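Local structure of membrane-anchored mycosin mycp1 (Mycobacterium smegmatis, 4KB5) at residues A[151-154]-A[155-158]. The protein is a membrane-anchored subtilisin-like serine protease that cleaves EspB and may regulate ESX-1 secretion and virulence. Residues are numbered along the deposited sequence; the frame is centred on the assembly and turned at random.
Sequences NTTQ and TAGS. With GOL (glycerol), chain J.
Thr153 and Gly157 are joined by the first bond of a new helix, Gly157 N to Thr153 O at 3.1 Å, and a second backbone bond, Ser158 N to Gln154 O at 2.7 Å, follows. Thr153 holds the N-cap position, but its hydroxyl turns away from Ala156 N, where the methyl CG2 stands instead at 3.0 Å. This CG2 occupies the space between the backbone N and the carbonyl carbon of Thr153, which brings it tightly against Ala156 CB at 3.3 Å. The carbonyl O of Asn151 approaches the same Ala156 methyl, roughly at right angles to that contact, to 3.7 Å, and Ile191 lies against the same group of side chains. This is the N-terminus of helix 154-171 in the subtilase domain, entered from a surface loop that follows strand 138-140. The hydroxyl of Thr153, placed opposite its backbone N by a chi1 of -167°, points to a glycerol molecule, probably from the crystallisation liquor, whose O1 lies so close to Thr153 OG1, at 2.4 Å, that the exact position of the oxygen is doubtful. The same O1 accepts from Thr155 N at 2.9 Å, nearly straight at 167°, and bonds to Thr155 OG1 at 3.1 Å, so a glycerol hydroxyl takes up the N-H of Thr155 in the first turn. A water bridges the two threonine hydroxyls, weakly on the Thr155 side. Ser158 OG hydrogen-bonds Glu181, and at the start of the helix Gln154 NE2 bonds to Gln139 OE1.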
loop_
_atom_site.group_PDB
_atom_site.type_symbol
_atom_site.label_atom_id
_atom_site.label_comp_id
_atom_site.label_asym_id
_atom_site.label_seq_id
_atom_site.Cartn_x
_atom_site.Cartn_y
_atom_site.Cartn_z
ATOM N N ASN A 151 7.553 22.702 1.619
ATOM C CA ASN A 151 6.119 22.503 1.426
ATOM C C ASN A 151 5.568 22.847 0.032
ATOM O O ASN A 151 4.361 22.723 -0.200
ATOM C CB ASN A 151 5.327 23.234 2.520
ATOM C CG ASN A 151 5.547 22.633 3.902
ATOM O OD1 ASN A 151 5.388 21.426 4.106
ATOM N ND2 ASN A 151 5.918 23.476 4.859
ATOM N N THR A 152 6.442 23.266 -0.885
ATOM C CA THR A 152 6.041 23.546 -2.273
ATOM C C THR A 152 6.625 22.503 -3.222
ATOM O O THR A 152 6.440 22.577 -4.438
ATOM C CB THR A 152 6.458 24.965 -2.756
ATOM O OG1 THR A 152 7.879 25.023 -2.945
ATOM C CG2 THR A 152 6.004 26.048 -1.781
ATOM N N THR A 153 7.343 21.542 -2.650
ATOM C CA THR A 153 7.846 20.373 -3.371
ATOM C C THR A 153 6.675 19.511 -3.907
ATOM O O THR A 153 5.557 19.597 -3.396
ATOM C CB THR A 153 8.756 19.542 -2.431
ATOM O OG1 THR A 153 9.493 18.569 -3.170
ATOM C CG2 THR A 153 7.949 18.834 -1.393
ATOM N N GLN A 154 6.933 18.697 -4.931
ATOM C CA GLN A 154 5.945 17.715 -5.418
ATOM C C GLN A 154 5.581 16.681 -4.350
ATOM O O GLN A 154 4.406 16.319 -4.193
ATOM C CB GLN A 154 6.452 16.998 -6.668
ATOM C CG GLN A 154 5.870 17.540 -7.956
ATOM C CD GLN A 154 6.404 16.821 -9.181
ATOM O OE1 GLN A 154 7.309 17.317 -9.852
ATOM N NE2 GLN A 154 5.852 15.643 -9.474
ATOM N N THR A 155 6.597 16.213 -3.624
ATOM C CA THR A 155 6.399 15.316 -2.479
ATOM C C THR A 155 5.360 15.871 -1.505
ATOM O O THR A 155 4.407 15.179 -1.137
ATOM C CB THR A 155 7.731 15.066 -1.741
ATOM O OG1 THR A 155 8.700 14.595 -2.679
ATOM C CG2 THR A 155 7.561 14.028 -0.636
ATOM N N ALA A 156 5.518 17.132 -1.116
ATOM C CA ALA A 156 4.591 17.739 -0.169
ATOM C C ALA A 156 3.189 17.845 -0.754
ATOM O O ALA A 156 2.197 17.570 -0.069
ATOM C CB ALA A 156 5.102 19.104 0.280
ATOM N N GLY A 157 3.105 18.242 -2.026
ATOM C CA GLY A 157 1.814 18.298 -2.717
ATOM C C GLY A 157 1.163 16.918 -2.716
ATOM O O GLY A 157 -0.027 16.772 -2.431
ATOM N N SER A 158 1.971 15.899 -2.993
ATOM C CA SER A 158 1.490 14.530 -2.990
ATOM C C SER A 158 0.981 14.112 -1.598
ATOM O O SER A 158 -0.107 13.537 -1.477
ATOM C CB SER A 158 2.572 13.593 -3.492
ATOM O OG SER A 158 2.056 12.281 -3.544
HETATM C C1 GOL J . 10.336 16.535 -5.536
HETATM O O1 GOL J . 9.191 16.826 -4.725
HETATM C C2 GOL J . 10.874 17.801 -6.209
HETATM O O2 GOL J . 11.272 17.459 -7.542
HETATM C C3 GOL J . 9.839 18.920 -6.304
HETATM O O3 GOL J . 9.940 19.563 -7.585
HETATM O O HOH W 1 10.711 16.904 -1.135
#